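Local coordinates for protein putative NADPH:quinone oxidoreductase (Ralstonia eutropha, PDB 3IUP) that binds NADPH and probably uses it to reduce quinones or related substrates, as a member of the medium-chain dehydrogenase/reductase superfamily, at residues G150-V155 with S340-E345; I357-K362 with E367-N372. All coordinates share one frame; numbering follows the deposited sequence.

Contact 1: residues G150-V155 with S340-E345; sequences GASSFV and SHYSKE. With NDP (NADPH dihydro-nicotinamide-adenine-dinucleotide phosphate), chain C.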
loop_
_atom_site.group_PDB
_atom_site.type_symbol
_atom_site.label_atom_id
_atom_site.label_comp_id
_atom_site.label_asym_id
_atom_site.label_seq_id
_atom_site.Cartn_x
_atom_site.Cartn_y
_atom_site.Cartn_z
ATOM N N GLY A 150 29.073 17.246 -10.712
ATOM C CA GLY A 150 28.364 17.191 -9.445
ATOM C C GLY A 150 26.955 17.709 -9.419
ATOM O O GLY A 150 26.362 17.823 -8.359
ATOM N N ALA A 151 26.410 18.015 -10.583
ATOM C CA ALA A 151 25.120 18.700 -10.690
ATOM C C ALA A 151 23.962 17.876 -10.123
ATOM O O ALA A 151 22.931 18.426 -9.731
ATOM C CB ALA A 151 24.863 19.009 -12.142
ATOM N N SER A 152 24.147 16.559 -10.183
ATOM C CA SER A 152 23.103 15.600 -9.844
ATOM C C SER A 152 23.556 14.760 -8.665
ATOM O O SER A 152 23.323 13.563 -8.637
ATOM C CB SER A 152 22.830 14.703 -11.058
ATOM O OG SER A 152 22.195 15.440 -12.105
ATOM N N SER A 153 24.202 15.384 -7.681
ATOM C CA SER A 153 24.810 14.638 -6.575
ATOM C C SER A 153 23.792 14.121 -5.563
ATOM O O SER A 153 24.108 13.223 -4.762
ATOM C CB SER A 153 25.806 15.537 -5.819
ATOM O OG SER A 153 26.920 15.767 -6.622
ATOM N N PHE A 154 22.618 14.722 -5.517
ATOM C CA PHE A 154 21.679 14.407 -4.428
ATOM C C PHE A 154 20.516 13.513 -4.841
ATOM O O PHE A 154 20.324 12.424 -4.278
ATOM C CB PHE A 154 21.153 15.680 -3.772
ATOM C CG PHE A 154 22.194 16.472 -3.034
ATOM C CD1 PHE A 154 22.367 16.295 -1.671
ATOM C CD2 PHE A 154 22.959 17.431 -3.683
ATOM C CE1 PHE A 154 23.309 17.053 -0.954
ATOM C CE2 PHE A 154 23.897 18.185 -2.994
ATOM C CZ PHE A 154 24.079 18.000 -1.625
ATOM N N VAL A 155 19.681 13.986 -5.762
ATOM C CA VAL A 155 18.364 13.417 -5.944
ATOM C C VAL A 155 18.473 11.939 -6.409
ATOM O O VAL A 155 17.984 11.006 -5.754
ATOM C CB VAL A 155 17.530 14.274 -6.926
ATOM C CG1 VAL A 155 16.198 13.616 -7.373
ATOM C CG2 VAL A 155 17.229 15.698 -6.265
ATOM N N SER A 340 26.078 10.582 -14.309
ATOM C CA SER A 340 24.840 10.959 -15.015
ATOM C C SER A 340 25.115 11.430 -16.436
ATOM O O SER A 340 25.973 12.283 -16.643
ATOM C CB SER A 340 24.151 12.128 -14.325
ATOM O OG SER A 340 23.672 11.785 -13.061
ATOM N N HIS A 341 24.311 10.948 -17.382
ATOM C CA HIS A 341 24.388 11.419 -18.770
ATOM C C HIS A 341 23.341 12.497 -19.037
ATOM O O HIS A 341 22.191 12.350 -18.620
ATOM C CB HIS A 341 24.126 10.259 -19.737
ATOM C CG HIS A 341 23.980 10.691 -21.169
ATOM N ND1 HIS A 341 25.067 11.059 -21.947
ATOM C CD2 HIS A 341 22.883 10.813 -21.964
ATOM C CE1 HIS A 341 24.642 11.397 -23.157
ATOM N NE2 HIS A 341 23.324 11.262 -23.192
ATOM N N TYR A 342 23.734 13.573 -19.723
ATOM C CA TYR A 342 22.776 14.566 -20.212
ATOM C C TYR A 342 22.881 14.629 -21.717
ATOM O O TYR A 342 23.982 14.526 -22.249
ATOM C CB TYR A 342 23.103 15.942 -19.643
ATOM C CG TYR A 342 23.316 15.900 -18.152
ATOM C CD1 TYR A 342 22.229 15.815 -17.272
ATOM C CD2 TYR A 342 24.577 15.876 -17.623
ATOM C CE1 TYR A 342 22.431 15.779 -15.895
ATOM C CE2 TYR A 342 24.792 15.819 -16.260
ATOM C CZ TYR A 342 23.714 15.772 -15.393
ATOM O OH TYR A 342 23.961 15.697 -14.045
ATOM N N SER A 343 21.775 14.819 -22.408
ATOM C CA SER A 343 21.817 14.925 -23.856
ATOM C C SER A 343 22.124 16.336 -24.326
ATOM O O SER A 343 22.524 16.530 -25.444
ATOM C CB SER A 343 20.522 14.402 -24.475
ATOM O OG SER A 343 19.425 15.209 -24.114
ATOM N N LYS A 344 21.930 17.348 -23.479
ATOM C CA LYS A 344 22.177 18.726 -23.889
ATOM C C LYS A 344 22.397 19.601 -22.645
ATOM O O LYS A 344 21.810 19.333 -21.595
ATOM C CB LYS A 344 20.994 19.257 -24.703
ATOM C CG LYS A 344 21.265 20.534 -25.527
ATOM C CD LYS A 344 20.012 20.809 -26.418
ATOM C CE LYS A 344 20.240 21.903 -27.457
ATOM N NZ LYS A 344 21.039 21.388 -28.641
ATOM N N GLU A 345 23.280 20.587 -22.747
ATOM C CA GLU A 345 23.409 21.629 -21.726
ATOM C C GLU A 345 22.847 22.923 -22.285
ATOM O O GLU A 345 23.260 23.364 -23.376
ATOM C CB GLU A 345 24.855 21.834 -21.322
ATOM C CG GLU A 345 25.047 22.955 -20.298
ATOM C CD GLU A 345 26.477 23.107 -19.801
ATOM O OE1 GLU A 345 26.997 22.166 -19.173
ATOM O OE2 GLU A 345 27.076 24.178 -19.990
HETATM P PA NDP C . 15.213 9.882 -16.516
HETATM O O1A NDP C . 16.647 9.697 -16.602
HETATM O O2A NDP C . 14.595 11.055 -17.173
HETATM O O5B NDP C . 14.580 8.497 -17.163
HETATM C C5B NDP C . 13.155 8.366 -17.118
HETATM C C4B NDP C . 12.791 6.981 -17.559
HETATM O O4B NDP C . 11.399 6.909 -17.455
HETATM C C3B NDP C . 13.187 6.685 -19.015
HETATM O O3B NDP C . 13.844 5.449 -19.206
HETATM C C2B NDP C . 11.828 6.622 -19.746
HETATM O O2B NDP C . 11.774 5.665 -20.803
HETATM C C1B NDP C . 10.907 6.211 -18.605
HETATM N N9A NDP C . 9.512 6.628 -18.802
HETATM C C8A NDP C . 9.103 7.909 -19.113
HETATM N N7A NDP C . 7.759 7.939 -19.132
HETATM C C5A NDP C . 7.283 6.679 -18.819
HETATM C C6A NDP C . 6.000 6.110 -18.695
HETATM N N6A NDP C . 4.864 6.776 -18.967
HETATM N N1A NDP C . 5.887 4.779 -18.351
HETATM C C2A NDP C . 6.984 3.997 -18.162
HETATM N N3A NDP C . 8.236 4.556 -18.282
HETATM C C4A NDP C . 8.386 5.863 -18.604
HETATM O O3 NDP C . 14.619 9.919 -15.013
HETATM P PN NDP C . 15.442 9.992 -13.688
HETATM O O1N NDP C . 16.444 8.963 -13.558
HETATM O O2N NDP C . 15.900 11.392 -13.391
HETATM O O5D NDP C . 14.253 9.663 -12.622
HETATM C C5D NDP C . 13.745 8.323 -12.534
HETATM C C4D NDP C . 12.478 8.312 -11.685
HETATM O O4D NDP C . 12.900 8.420 -10.309
HETATM C C3D NDP C . 11.466 9.444 -11.956
HETATM O O3D NDP C . 10.135 8.979 -11.859
HETATM C C2D NDP C . 11.749 10.390 -10.801
HETATM O O2D NDP C . 10.693 11.274 -10.458
HETATM C C1D NDP C . 12.018 9.361 -9.700
HETATM N N1N NDP C . 12.651 9.937 -8.491
HETATM C C2N NDP C . 11.890 9.952 -7.369
HETATM C C3N NDP C . 12.362 10.477 -6.195
HETATM C C7N NDP C . 11.551 10.359 -4.919
HETATM O O7N NDP C . 12.054 11.031 -3.808
HETATM N N7N NDP C . 10.396 9.690 -4.812
HETATM C C4N NDP C . 13.804 10.782 -6.060
HETATM C C5N NDP C . 14.569 10.715 -7.359
HETATM C C6N NDP C . 13.957 10.283 -8.529
HETATM P P2B NDP C . 11.183 6.067 -22.284
HETATM O O1X NDP C . 12.395 6.421 -23.157
HETATM O O2X NDP C . 10.197 7.229 -22.229
HETATM O O3X NDP C . 10.489 4.780 -22.755
HETATM O O HOH W 1 25.273 12.195 -11.072
#

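Contact 2: residues I357-K362 with E367-N372; sequences IAVYNK and EKYLIN. With NDP (NADPH dihydro-nicotinamide-adenine-dinucleotide phosphate), chain C.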
loop_
_atom_site.group_PDB
_atom_site.type_symbol
_atom_site.label_atom_id
_atom_site.label_comp_id
_atom_site.label_asym_id
_atom_site.label_seq_id
_atom_site.Cartn_x
_atom_site.Cartn_y
_atom_site.Cartn_z
ATOM N N ILE A 357 11.543 22.563 -24.549
ATOM C CA ILE A 357 10.512 21.972 -23.686
ATOM C C ILE A 357 9.970 20.667 -24.285
ATOM O O ILE A 357 9.857 19.629 -23.604
ATOM C CB ILE A 357 9.360 22.996 -23.415
ATOM C CG1 ILE A 357 9.901 24.165 -22.536
ATOM C CG2 ILE A 357 8.179 22.312 -22.723
ATOM C CD1 ILE A 357 8.904 25.226 -22.200
ATOM N N ALA A 358 9.640 20.734 -25.564
ATOM C CA ALA A 358 9.135 19.550 -26.278
ATOM C C ALA A 358 10.015 18.303 -26.121
ATOM O O ALA A 358 9.500 17.190 -26.068
ATOM C CB ALA A 358 8.933 19.868 -27.747
ATOM N N VAL A 359 11.337 18.469 -26.016
ATOM C CA VAL A 359 12.220 17.323 -25.772
ATOM C C VAL A 359 12.363 16.959 -24.322
ATOM O O VAL A 359 12.100 15.821 -23.925
ATOM C CB VAL A 359 13.607 17.577 -26.398
ATOM C CG1 VAL A 359 14.547 16.376 -26.173
ATOM C CG2 VAL A 359 13.432 17.960 -27.864
ATOM N N TYR A 360 12.739 17.921 -23.477
ATOM C CA TYR A 360 13.072 17.557 -22.137
ATOM C C TYR A 360 11.856 17.097 -21.317
ATOM O O TYR A 360 11.974 16.262 -20.416
ATOM C CB TYR A 360 13.930 18.647 -21.482
ATOM C CG TYR A 360 13.310 19.979 -21.094
ATOM C CD1 TYR A 360 12.450 20.075 -20.010
ATOM C CD2 TYR A 360 13.707 21.147 -21.725
ATOM C CE1 TYR A 360 11.927 21.319 -19.608
ATOM C CE2 TYR A 360 13.244 22.390 -21.318
ATOM C CZ TYR A 360 12.333 22.463 -20.252
ATOM O OH TYR A 360 11.856 23.689 -19.864
ATOM N N ASN A 361 10.699 17.606 -21.672
ATOM C CA ASN A 361 9.488 17.244 -20.975
ATOM C C ASN A 361 8.977 15.813 -21.303
ATOM O O ASN A 361 8.030 15.359 -20.658
ATOM C CB ASN A 361 8.409 18.328 -21.146
ATOM C CG ASN A 361 7.395 18.297 -20.016
ATOM O OD1 ASN A 361 7.725 17.925 -18.886
ATOM N ND2 ASN A 361 6.157 18.609 -20.321
ATOM N N LYS A 362 9.653 15.072 -22.205
ATOM C CA LYS A 362 9.259 13.673 -22.476
ATOM C C LYS A 362 9.724 12.743 -21.370
ATOM O O LYS A 362 9.205 11.628 -21.257
ATOM C CB LYS A 362 9.844 13.149 -23.771
ATOM C CG LYS A 362 9.524 13.924 -25.040
ATOM C CD LYS A 362 10.254 13.249 -26.209
ATOM N N GLU A 367 17.758 11.363 -22.421
ATOM C CA GLU A 367 17.425 12.689 -22.888
ATOM C C GLU A 367 17.159 13.609 -21.706
ATOM O O GLU A 367 16.180 14.348 -21.736
ATOM C CB GLU A 367 16.240 12.664 -23.867
ATOM C CG GLU A 367 16.562 11.858 -25.124
ATOM C CD GLU A 367 15.545 11.975 -26.238
ATOM O OE1 GLU A 367 15.378 13.103 -26.767
ATOM O OE2 GLU A 367 14.939 10.913 -26.612
ATOM N N LYS A 368 18.017 13.529 -20.684
ATOM C CA LYS A 368 18.017 14.492 -19.598
ATOM C C LYS A 368 18.821 15.749 -19.974
ATOM O O LYS A 368 19.931 15.658 -20.501
ATOM C CB LYS A 368 18.542 13.898 -18.314
ATOM C CG LYS A 368 18.332 14.830 -17.091
ATOM C CD LYS A 368 18.912 14.290 -15.805
ATOM C CE LYS A 368 18.137 13.068 -15.276
ATOM N NZ LYS A 368 16.803 13.417 -14.780
ATOM N N TYR A 369 18.238 16.908 -19.704
ATOM C CA TYR A 369 18.872 18.186 -20.017
ATOM C C TYR A 369 19.523 18.761 -18.755
ATOM O O TYR A 369 18.963 18.643 -17.679
ATOM C CB TYR A 369 17.850 19.177 -20.579
ATOM C CG TYR A 369 17.596 19.082 -22.074
ATOM C CD1 TYR A 369 17.636 17.875 -22.751
ATOM C CD2 TYR A 369 17.304 20.239 -22.805
ATOM C CE1 TYR A 369 17.405 17.836 -24.136
ATOM C CE2 TYR A 369 17.075 20.209 -24.171
ATOM C CZ TYR A 369 17.133 19.001 -24.828
ATOM O OH TYR A 369 16.887 19.006 -26.179
ATOM N N LEU A 370 20.670 19.415 -18.930
ATOM C CA LEU A 370 21.414 20.095 -17.843
ATOM C C LEU A 370 21.320 21.586 -18.117
ATOM O O LEU A 370 21.538 22.014 -19.248
ATOM C CB LEU A 370 22.861 19.690 -17.866
ATOM C CG LEU A 370 23.746 20.217 -16.741
ATOM C CD1 LEU A 370 23.281 19.601 -15.408
ATOM C CD2 LEU A 370 25.226 19.898 -17.055
ATOM N N ILE A 371 20.963 22.365 -17.110
ATOM C CA ILE A 371 20.948 23.807 -17.247
ATOM C C ILE A 371 22.224 24.365 -16.685
ATOM O O ILE A 371 22.676 23.984 -15.577
ATOM C CB ILE A 371 19.767 24.458 -16.493
ATOM C CG1 ILE A 371 18.412 23.940 -16.981
ATOM C CG2 ILE A 371 19.792 26.034 -16.590
ATOM C CD1 ILE A 371 17.274 24.181 -15.953
ATOM N N ASN A 372 22.822 25.291 -17.422
ATOM C CA ASN A 372 23.861 26.124 -16.862
ATOM C C ASN A 372 23.314 27.536 -16.765
ATOM O O ASN A 372 23.244 28.241 -17.772
ATOM C CB ASN A 372 25.123 26.101 -17.721
ATOM C CG ASN A 372 26.197 27.062 -17.203
ATOM O OD1 ASN A 372 25.979 27.837 -16.270
ATOM N ND2 ASN A 372 27.374 26.972 -17.789
HETATM P PA NDP C . 15.213 9.882 -16.516
HETATM O O1A NDP C . 16.647 9.697 -16.602
HETATM O O2A NDP C . 14.595 11.055 -17.173
HETATM O O5B NDP C . 14.580 8.497 -17.163
HETATM C C5B NDP C . 13.155 8.366 -17.118
HETATM C C4B NDP C . 12.791 6.981 -17.559
HETATM O O4B NDP C . 11.399 6.909 -17.455
HETATM C C3B NDP C . 13.187 6.685 -19.015
HETATM O O3B NDP C . 13.844 5.449 -19.206
HETATM C C2B NDP C . 11.828 6.622 -19.746
HETATM O O2B NDP C . 11.774 5.665 -20.803
HETATM C C1B NDP C . 10.907 6.211 -18.605
HETATM N N9A NDP C . 9.512 6.628 -18.802
HETATM C C8A NDP C . 9.103 7.909 -19.113
HETATM N N7A NDP C . 7.759 7.939 -19.132
HETATM C C5A NDP C . 7.283 6.679 -18.819
HETATM C C6A NDP C . 6.000 6.110 -18.695
HETATM N N6A NDP C . 4.864 6.776 -18.967
HETATM N N1A NDP C . 5.887 4.779 -18.351
HETATM C C2A NDP C . 6.984 3.997 -18.162
HETATM N N3A NDP C . 8.236 4.556 -18.282
HETATM C C4A NDP C . 8.386 5.863 -18.604
HETATM O O3 NDP C . 14.619 9.919 -15.013
HETATM P PN NDP C . 15.442 9.992 -13.688
HETATM O O1N NDP C . 16.444 8.963 -13.558
HETATM O O2N NDP C . 15.900 11.392 -13.391
HETATM O O5D NDP C . 14.253 9.663 -12.622
HETATM C C5D NDP C . 13.745 8.323 -12.534
HETATM C C4D NDP C . 12.478 8.312 -11.685
HETATM O O4D NDP C . 12.900 8.420 -10.309
HETATM C C3D NDP C . 11.466 9.444 -11.956
HETATM O O3D NDP C . 10.135 8.979 -11.859
HETATM C C2D NDP C . 11.749 10.390 -10.801
HETATM O O2D NDP C . 10.693 11.274 -10.458
HETATM C C1D NDP C . 12.018 9.361 -9.700
HETATM N N1N NDP C . 12.651 9.937 -8.491
HETATM C C2N NDP C . 11.890 9.952 -7.369
HETATM C C3N NDP C . 12.362 10.477 -6.195
HETATM C C7N NDP C . 11.551 10.359 -4.919
HETATM O O7N NDP C . 12.054 11.031 -3.808
HETATM N N7N NDP C . 10.396 9.690 -4.812
HETATM C C4N NDP C . 13.804 10.782 -6.060
HETATM C C5N NDP C . 14.569 10.715 -7.359
HETATM C C6N NDP C . 13.957 10.283 -8.529
HETATM P P2B NDP C . 11.183 6.067 -22.284
HETATM O O1X NDP C . 12.395 6.421 -23.157
HETATM O O2X NDP C . 10.197 7.229 -22.229
HETATM O O3X NDP C . 10.489 4.780 -22.755
HETATM O O HOH W 2 13.510 13.787 -22.236
#

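Contact 1: residues G150-V155 with S340-E345
Tyr342 reaches Ser152 hydroxyl to hydroxyl: the phenol OH and Ser152 OG are 2.6 Å apart, a short hydrogen bond in which either group could be the donor. The serine oxygen arrives at the edge of the ring and lies in its plane, so the aromatic faces take no part in the bond. With Tyr342 CG anti to its carbonyl carbon (chi1 -49°), the ring is carried across so that its OH meets Ser152. Ser152 CB follows its oxygen in, 3.3 Å from Tyr342 OH, and the methyl of Ala151 touches the same phenol oxygen more loosely at 3.9 Å.

The example illustrates how two loops 185 residues apart can be joined at the NADPH-binding cleft of what is probably a medium-chain dehydrogenase/reductase. The stretch 150-155 leads into helix 155-169, whose first residue, Val155, puts CG1 3.3 Å from C5N of the nicotinamide; 340-345 runs into strand 344-347 of the mixed sheet.

Ser340 meets the turn from beside Tyr342, its OG 3.6 Å from Ser152 CB. A water continues this second approach, lying 2.6 Å from Ser340 OG and giving a weak bond to the backbone O of Ser152. Within the turn, a type I beta turn from Gly150 to Ser153, Ser153 OG donates to Gly150 O over 2.7 Å, while the backbone bond between the same two residues is weak. Beyond the turn, Glu97 OE1 accepts from the backbone N of both Phe154 and Val155, and Asn183 ND2 holds His341 O on the other loop.

Contact 2: residues I357-K362 with E367-N372
Val359 and Tyr360, neighbours at the end of a helix, meet Tyr369 with different parts of their side chains, and apolar contact dominates. The backbone directs Tyr360 CB over one face of the Tyr369 ring in a CH-pi contact, 4.0 Å from the ring centroid and 20° off the normal. The two tyrosine rings are themselves oblique, with planes at 49°. A chi1 of 72°, with CG between the backbone N and the carbonyl carbon, sets the Tyr360 ring so that its CD2 comes 3.9 Å from Tyr369 CD2; its OH donates a hydrogen bond to Val351 O. Val359 meets the far end of Tyr369: its CG1 is 3.5 Å from Tyr369 OH and 3.8 Å from CE1. The same methyl also abuts the carboxylate of Glu367, 3.4 Å from OE1.

Polar contact between the segments passes through water. One molecule sits 3.0 Å from Val359 O and 2.8 Å from Glu367 O, placed to donate to either, but with more acceptors in reach than protons it need not serve both at once.

Lys368 serves the cofactor instead. Its chain, bent at chi3 and chi4, lets NZ donate a hydrogen bond of 2.6 Å to O2N of the NADPH pyrophosphate; Asn45 OD1 also bonds this ammonium.

The whole is a helix end packed on a strand that follows after a short loop. Helix 46-53 covers Tyr360 through Leu49 and Phe53, while strand 369-372 runs parallel to strand 344-347 and antiparallel to strand 34-43.

In the fold
Both segments of contact 1 precede those of contact 2 in the sequence, with centres about 11 Å apart. They meet in the mixed sheet, where strands 344-347 and 369-372 are parallel neighbours: Ser343 N lies 2.8 Å from Lys368 O, and Lys344 O 2.9 Å from Leu370 N, both probable hydrogen bonds. Strand 369-372 also pairs with strand 34-43, whose Ala41 and Pro43 touch the turn of contact 1. Both contacts reach the same NADPH, 150-155 at the nicotinamide and 367-372 at the pyrophosphate. Pairing of 344-347 with 369-372 links the loop of contact 1 to the segment that contacts the pyrophosphate, while the parallel six-stranded sheet lies between the segments of contact 1 in sequence.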